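Long-range contact in aminoglycoside 6-adenylyltransferase (Bacillus subtilis, PDB 2PBE), which transfers a nucleoside monophosphate from ATP or GTP to the O-6 position of streptomycin, giving resistance to this antibiotic: residues W162-A173 against Y270-I281. Residues are numbered along the deposited sequence; the frame is centred on the assembly and turned at random.
Sequences WMVSTYVVKGLA and YDEGITKYTEGI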
ATOM      1  N   TRP A 162       2.775 -20.599  -1.352  1.00 23.76           N
ATOM      2  CA  TRP A 162       2.559 -21.970  -1.766  1.00 24.74           C
ATOM      3  C   TRP A 162       2.157 -22.916  -0.646  1.00 25.72           C
ATOM      4  O   TRP A 162       1.341 -23.818  -0.870  1.00 25.62           O
ATOM      5  CB  TRP A 162       3.790 -22.479  -2.502  1.00 24.86           C
ATOM      6  CG  TRP A 162       4.051 -21.703  -3.746  1.00 23.74           C
ATOM      7  CD1 TRP A 162       4.945 -20.673  -3.896  1.00 23.46           C
ATOM      8  CD2 TRP A 162       3.379 -21.835  -4.997  1.00 23.05           C
ATOM      9  NE1 TRP A 162       4.869 -20.153  -5.168  1.00 23.39           N
ATOM     10  CE2 TRP A 162       3.919 -20.840  -5.869  1.00 23.75           C
ATOM     11  CE3 TRP A 162       2.369 -22.694  -5.478  1.00 23.22           C
ATOM     12  CZ2 TRP A 162       3.487 -20.669  -7.213  1.00 23.73           C
ATOM     13  CZ3 TRP A 162       1.918 -22.531  -6.835  1.00 25.19           C
ATOM     14  CH2 TRP A 162       2.490 -21.515  -7.681  1.00 24.75           C
HETATM   15  N   MSE A 163       2.705 -22.720   0.551  1.00 26.70           N
HETATM   16  CA  MSE A 163       2.348 -23.602   1.647  1.00 28.36           C
HETATM   17  C   MSE A 163       0.894 -23.477   2.036  1.00 28.45           C
HETATM   18  O   MSE A 163       0.168 -24.469   2.040  1.00 27.98           O
HETATM   19  CB  MSE A 163       3.229 -23.344   2.868  1.00 34.19           C
HETATM   20  CG  MSE A 163       2.970 -24.303   4.049  1.00 40.84           C
HETATM   21 SE   MSE A 163       3.251 -26.219   3.661  1.00 54.68          SE
HETATM   22  CE  MSE A 163       5.111 -26.437   4.203  1.00 47.01           C
ATOM     23  N   VAL A 164       0.464 -22.268   2.369  1.00 27.77           N
ATOM     24  CA  VAL A 164      -0.904 -22.066   2.783  1.00 29.07           C
ATOM     25  C   VAL A 164      -1.817 -22.428   1.620  1.00 30.29           C
ATOM     26  O   VAL A 164      -2.987 -22.795   1.793  1.00 30.25           O
ATOM     27  CB  VAL A 164      -1.122 -20.626   3.206  1.00 29.41           C
ATOM     28  CG1 VAL A 164      -2.587 -20.381   3.523  1.00 28.95           C
ATOM     29  CG2 VAL A 164      -0.249 -20.330   4.423  1.00 28.36           C
ATOM     30  N   SER A 165      -1.257 -22.331   0.425  1.00 30.46           N
ATOM     31  CA  SER A 165      -2.000 -22.644  -0.774  1.00 30.66           C
ATOM     32  C   SER A 165      -2.504 -24.091  -0.755  1.00 32.17           C
ATOM     33  O   SER A 165      -3.601 -24.381  -1.254  1.00 32.83           O
ATOM     34  CB  SER A 165      -1.106 -22.421  -1.987  1.00 30.53           C
ATOM     35  OG  SER A 165      -1.837 -22.613  -3.164  1.00 32.08           O
ATOM     36  N   THR A 166      -1.712 -24.996  -0.176  1.00 31.73           N
ATOM     37  CA  THR A 166      -2.102 -26.408  -0.097  1.00 31.32           C
ATOM     38  C   THR A 166      -3.290 -26.613   0.837  1.00 32.19           C
ATOM     39  O   THR A 166      -4.000 -27.619   0.746  1.00 30.79           O
ATOM     40  CB  THR A 166      -0.981 -27.314   0.417  1.00 30.82           C
ATOM     41  OG1 THR A 166      -0.700 -26.991   1.782  1.00 32.09           O
ATOM     42  CG2 THR A 166       0.260 -27.161  -0.425  1.00 30.23           C
ATOM     43  N   TYR A 167      -3.472 -25.674   1.760  1.00 33.41           N
ATOM     44  CA  TYR A 167      -4.584 -25.759   2.690  1.00 33.18           C
ATOM     45  C   TYR A 167      -5.861 -25.535   1.896  1.00 32.92           C
ATOM     46  O   TYR A 167      -6.878 -26.156   2.164  1.00 34.61           O
ATOM     47  CB  TYR A 167      -4.442 -24.712   3.790  1.00 34.29           C
ATOM     48  CG  TYR A 167      -3.269 -24.900   4.760  1.00 35.81           C
ATOM     49  CD1 TYR A 167      -2.167 -25.759   4.461  1.00 36.21           C
ATOM     50  CD2 TYR A 167      -3.237 -24.174   5.978  1.00 37.05           C
ATOM     51  CE1 TYR A 167      -1.057 -25.885   5.361  1.00 38.71           C
ATOM     52  CE2 TYR A 167      -2.132 -24.297   6.889  1.00 38.27           C
ATOM     53  CZ  TYR A 167      -1.055 -25.152   6.567  1.00 39.20           C
ATOM     54  OH  TYR A 167       0.005 -25.246   7.432  1.00 40.56           O
ATOM     55  N   VAL A 168      -5.785 -24.667   0.891  1.00 31.52           N
ATOM     56  CA  VAL A 168      -6.935 -24.364   0.040  1.00 30.67           C
ATOM     57  C   VAL A 168      -7.263 -25.577  -0.837  1.00 32.11           C
ATOM     58  O   VAL A 168      -8.428 -25.876  -1.133  1.00 31.35           O
ATOM     59  CB  VAL A 168      -6.639 -23.123  -0.869  1.00 29.09           C
ATOM     60  CG1 VAL A 168      -7.863 -22.746  -1.696  1.00 25.46           C
ATOM     61  CG2 VAL A 168      -6.203 -21.939   0.009  1.00 26.38           C
ATOM     62  N   VAL A 169      -6.220 -26.276  -1.253  1.00 32.26           N
ATOM     63  CA  VAL A 169      -6.398 -27.452  -2.074  1.00 34.14           C
ATOM     64  C   VAL A 169      -7.126 -28.530  -1.259  1.00 36.06           C
ATOM     65  O   VAL A 169      -8.154 -29.066  -1.702  1.00 35.31           O
ATOM     66  CB  VAL A 169      -5.026 -27.973  -2.561  1.00 33.46           C
ATOM     67  CG1 VAL A 169      -5.177 -29.307  -3.264  1.00 34.06           C
ATOM     68  CG2 VAL A 169      -4.408 -26.958  -3.512  1.00 32.02           C
ATOM     69  N   LYS A 170      -6.568 -28.849  -0.087  1.00 38.27           N
ATOM     70  CA  LYS A 170      -7.126 -29.845   0.831  1.00 40.52           C
ATOM     71  C   LYS A 170      -8.540 -29.471   1.220  1.00 41.16           C
ATOM     72  O   LYS A 170      -9.378 -30.341   1.451  1.00 42.86           O
ATOM     73  CB  LYS A 170      -6.311 -29.933   2.119  1.00 43.54           C
ATOM     74  CG  LYS A 170      -4.878 -30.446   1.973  1.00 48.09           C
ATOM     75  CD  LYS A 170      -4.348 -30.785   3.368  1.00 52.84           C
ATOM     76  CE  LYS A 170      -2.936 -31.298   3.331  1.00 53.04           C
ATOM     77  NZ  LYS A 170      -1.915 -30.198   3.245  1.00 55.81           N
ATOM     78  N   GLY A 171      -8.792 -28.171   1.333  1.00 40.26           N
ATOM     79  CA  GLY A 171     -10.118 -27.698   1.688  1.00 38.47           C
ATOM     80  C   GLY A 171     -11.142 -28.054   0.628  1.00 38.11           C
ATOM     81  O   GLY A 171     -12.222 -28.561   0.936  1.00 37.65           O
ATOM     82  N   LEU A 172     -10.795 -27.811  -0.630  1.00 38.73           N
ATOM     83  CA  LEU A 172     -11.683 -28.096  -1.746  1.00 38.85           C
ATOM     84  C   LEU A 172     -11.818 -29.588  -2.040  1.00 40.48           C
ATOM     85  O   LEU A 172     -12.854 -30.027  -2.543  1.00 41.42           O
ATOM     86  CB  LEU A 172     -11.192 -27.374  -2.993  1.00 38.26           C
ATOM     87  CG  LEU A 172     -11.143 -25.845  -2.947  1.00 39.71           C
ATOM     88  CD1 LEU A 172     -10.545 -25.321  -4.250  1.00 39.30           C
ATOM     89  CD2 LEU A 172     -12.529 -25.270  -2.731  1.00 37.40           C
ATOM     90  N   ALA A 173     -10.778 -30.363  -1.726  1.00 41.09           N
ATOM     91  CA  ALA A 173     -10.801 -31.804  -1.970  1.00 41.08           C
ATOM     92  C   ALA A 173     -11.569 -32.544  -0.880  1.00 42.33           C
ATOM     93  O   ALA A 173     -12.122 -33.612  -1.123  1.00 41.03           O
ATOM     94  CB  ALA A 173      -9.387 -32.336  -2.065  1.00 38.69           C
ATOM     95  N   TYR A 270       9.145 -24.001  -4.832  1.00 30.41           N
ATOM     96  CA  TYR A 270       7.828 -24.192  -4.262  1.00 28.09           C
ATOM     97  C   TYR A 270       6.774 -24.239  -5.360  1.00 28.17           C
ATOM     98  O   TYR A 270       5.833 -25.018  -5.285  1.00 28.38           O
ATOM     99  CB  TYR A 270       7.489 -23.070  -3.293  1.00 28.22           C
ATOM    100  CG  TYR A 270       8.568 -22.769  -2.275  1.00 29.23           C
ATOM    101  CD1 TYR A 270       9.247 -23.809  -1.598  1.00 28.52           C
ATOM    102  CD2 TYR A 270       8.871 -21.424  -1.925  1.00 29.30           C
ATOM    103  CE1 TYR A 270      10.213 -23.517  -0.578  1.00 30.04           C
ATOM    104  CE2 TYR A 270       9.830 -21.116  -0.916  1.00 29.59           C
ATOM    105  CZ  TYR A 270      10.493 -22.165  -0.241  1.00 29.82           C
ATOM    106  OH  TYR A 270      11.398 -21.893   0.767  1.00 32.16           O
ATOM    107  N   ASP A 271       6.934 -23.393  -6.372  1.00 28.37           N
ATOM    108  CA  ASP A 271       6.000 -23.321  -7.499  1.00 28.56           C
ATOM    109  C   ASP A 271       5.853 -24.716  -8.106  1.00 29.46           C
ATOM    110  O   ASP A 271       4.787 -25.345  -8.066  1.00 29.07           O
ATOM    111  CB  ASP A 271       6.557 -22.340  -8.544  1.00 28.51           C
ATOM    112  CG  ASP A 271       5.748 -22.295  -9.853  1.00 29.16           C
ATOM    113  OD1 ASP A 271       4.723 -22.995  -9.990  1.00 29.24           O
ATOM    114  OD2 ASP A 271       6.165 -21.528 -10.763  1.00 27.68           O
ATOM    115  N   GLU A 272       6.951 -25.187  -8.668  1.00 30.38           N
ATOM    116  CA  GLU A 272       7.016 -26.488  -9.298  1.00 32.71           C
ATOM    117  C   GLU A 272       6.558 -27.640  -8.399  1.00 31.88           C
ATOM    118  O   GLU A 272       5.777 -28.499  -8.819  1.00 32.10           O
ATOM    119  CB  GLU A 272       8.448 -26.725  -9.743  1.00 36.48           C
ATOM    120  CG  GLU A 272       8.685 -27.985 -10.491  1.00 43.60           C
ATOM    121  CD  GLU A 272      10.125 -28.069 -10.924  1.00 48.89           C
ATOM    122  OE1 GLU A 272      11.006 -28.040 -10.025  1.00 51.00           O
ATOM    123  OE2 GLU A 272      10.375 -28.150 -12.152  1.00 52.67           O
ATOM    124  N   GLY A 273       7.077 -27.674  -7.181  1.00 30.76           N
ATOM    125  CA  GLY A 273       6.709 -28.731  -6.260  1.00 29.95           C
ATOM    126  C   GLY A 273       5.220 -28.787  -5.977  1.00 31.18           C
ATOM    127  O   GLY A 273       4.604 -29.863  -6.022  1.00 31.31           O
ATOM    128  N   ILE A 274       4.624 -27.626  -5.695  1.00 30.24           N
ATOM    129  CA  ILE A 274       3.201 -27.554  -5.386  1.00 30.32           C
ATOM    130  C   ILE A 274       2.296 -27.635  -6.595  1.00 31.44           C
ATOM    131  O   ILE A 274       1.146 -28.063  -6.497  1.00 31.82           O
ATOM    132  CB  ILE A 274       2.887 -26.284  -4.556  1.00 28.88           C
ATOM    133  CG1 ILE A 274       3.782 -26.247  -3.308  1.00 29.03           C
ATOM    134  CG2 ILE A 274       1.427 -26.258  -4.165  1.00 27.60           C
ATOM    135  CD1 ILE A 274       3.874 -27.572  -2.516  1.00 27.16           C
ATOM    136  N   THR A 275       2.811 -27.220  -7.738  1.00 31.30           N
ATOM    137  CA  THR A 275       2.046 -27.314  -8.956  1.00 32.33           C
ATOM    138  C   THR A 275       1.823 -28.828  -9.207  1.00 33.57           C
ATOM    139  O   THR A 275       0.686 -29.244  -9.448  1.00 33.81           O
ATOM    140  CB  THR A 275       2.802 -26.616 -10.123  1.00 32.77           C
ATOM    141  OG1 THR A 275       2.718 -25.199  -9.936  1.00 34.42           O
ATOM    142  CG2 THR A 275       2.213 -26.972 -11.487  1.00 30.30           C
ATOM    143  N   LYS A 276       2.886 -29.643  -9.138  1.00 33.43           N
ATOM    144  CA  LYS A 276       2.737 -31.088  -9.349  1.00 34.85           C
ATOM    145  C   LYS A 276       1.721 -31.615  -8.354  1.00 33.76           C
ATOM    146  O   LYS A 276       0.797 -32.358  -8.697  1.00 33.85           O
ATOM    147  CB  LYS A 276       4.059 -31.845  -9.122  1.00 37.94           C
ATOM    148  CG  LYS A 276       5.160 -31.607 -10.150  1.00 43.28           C
ATOM    149  CD  LYS A 276       6.349 -32.541  -9.862  1.00 46.98           C
ATOM    150  CE  LYS A 276       7.558 -32.200 -10.717  1.00 49.15           C
ATOM    151  NZ  LYS A 276       8.687 -33.120 -10.442  1.00 50.61           N
ATOM    152  N   TYR A 277       1.897 -31.197  -7.114  1.00 32.81           N
ATOM    153  CA  TYR A 277       1.033 -31.618  -6.034  1.00 31.12           C
ATOM    154  C   TYR A 277      -0.449 -31.313  -6.239  1.00 30.47           C
ATOM    155  O   TYR A 277      -1.251 -32.238  -6.396  1.00 31.53           O
ATOM    156  CB  TYR A 277       1.539 -30.995  -4.739  1.00 31.51           C
ATOM    157  CG  TYR A 277       0.692 -31.328  -3.538  1.00 31.71           C
ATOM    158  CD1 TYR A 277       0.680 -32.633  -2.979  1.00 31.44           C
ATOM    159  CD2 TYR A 277      -0.135 -30.334  -2.953  1.00 31.97           C
ATOM    160  CE1 TYR A 277      -0.150 -32.942  -1.854  1.00 30.39           C
ATOM    161  CE2 TYR A 277      -0.959 -30.626  -1.831  1.00 31.94           C
ATOM    162  CZ  TYR A 277      -0.962 -31.922  -1.291  1.00 31.41           C
ATOM    163  OH  TYR A 277      -1.774 -32.174  -0.212  1.00 32.75           O
ATOM    164  N   THR A 278      -0.834 -30.042  -6.262  1.00 29.19           N
ATOM    165  CA  THR A 278      -2.256 -29.751  -6.434  1.00 31.25           C
ATOM    166  C   THR A 278      -2.806 -30.270  -7.766  1.00 32.40           C
ATOM    167  O   THR A 278      -4.011 -30.487  -7.905  1.00 32.80           O
ATOM    168  CB  THR A 278      -2.582 -28.242  -6.287  1.00 30.98           C
ATOM    169  OG1 THR A 278      -2.753 -27.656  -7.581  1.00 32.61           O
ATOM    170  CG2 THR A 278      -1.479 -27.518  -5.545  1.00 27.85           C
ATOM    171  N   GLU A 279      -1.924 -30.498  -8.732  1.00 33.44           N
ATOM    172  CA  GLU A 279      -2.355 -31.027 -10.013  1.00 34.16           C
ATOM    173  C   GLU A 279      -2.727 -32.486  -9.761  1.00 34.49           C
ATOM    174  O   GLU A 279      -3.726 -32.979 -10.279  1.00 34.47           O
ATOM    175  CB  GLU A 279      -1.225 -30.925 -11.037  1.00 37.40           C
ATOM    176  CG  GLU A 279      -1.674 -30.404 -12.407  1.00 44.38           C
ATOM    177  CD  GLU A 279      -0.541 -29.757 -13.221  1.00 48.22           C
ATOM    178  OE1 GLU A 279       0.535 -30.383 -13.385  1.00 51.65           O
ATOM    179  OE2 GLU A 279      -0.730 -28.622 -13.714  1.00 48.29           O
ATOM    180  N   GLY A 280      -1.925 -33.164  -8.938  1.00 32.75           N
ATOM    181  CA  GLY A 280      -2.183 -34.558  -8.625  1.00 30.75           C
ATOM    182  C   GLY A 280      -3.551 -34.773  -8.020  1.00 30.43           C
ATOM    183  O   GLY A 280      -4.271 -35.705  -8.365  1.00 31.05           O
ATOM    184  N   ILE A 281      -3.919 -33.875  -7.121  1.00 30.41           N
ATOM    185  CA  ILE A 281      -5.201 -33.942  -6.430  1.00 29.87           C
ATOM    186  C   ILE A 281      -6.386 -33.438  -7.264  1.00 31.52           C
ATOM    187  O   ILE A 281      -7.482 -34.013  -7.200  1.00 31.35           O
ATOM    188  CB  ILE A 281      -5.093 -33.168  -5.098  1.00 28.88           C
ATOM    189  CG1 ILE A 281      -4.139 -33.940  -4.176  1.00 27.97           C
ATOM    190  CG2 ILE A 281      -6.473 -32.939  -4.469  1.00 23.09           C
ATOM    191  CD1 ILE A 281      -3.617 -33.123  -3.044  1.00 29.39           C
TER
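With CG beside its backbone N (chi1 -62°), W162 carries its indole across to the first turn of helix 270-281, while D271, whose CG is turned opposite its own N, runs alongside it. The evidence for a knob-into-hole contact is that the indole sits among Y270, D271, I274 and T275. D271 CA makes a CH-pi contact over the six-membered ring, 3.7 Å from its centroid. The carboxylate lies nearly parallel to the indole (planes 10° apart), displaced to the face D271 CA covers, and D271 OD1 reaches W162 CH2 at 3.5 Å. Y270 CB meets W162 CD1 at 3.5 Å, and I274 CB approaches W162 CE3 at 3.7 Å.

Further along, T166 CG2 touches both I274 CG2 and Y277 CE2; T166 OG1 turns back to its own helix and donates to M163 O (2.7 Å). V169 CG2 packs crosswise on T278 CB at 3.6 Å, and I281 CG2 closes the row against A173 CB at 3.8 Å. No hydrogen bond joins the segments, whose axes run almost parallel, 7° apart.

Outside partners fix the polar ends: D271 meets R253 in a salt bridge and Y267 in a hydrogen bond, and Y270 OH bonds D155. Helix 238-263 packs on both helices, through L245 and M241 against 151-173 and Y249 against T278, while helix 177-204 lies against V164 and V168, at the outer side of the chain's helical part.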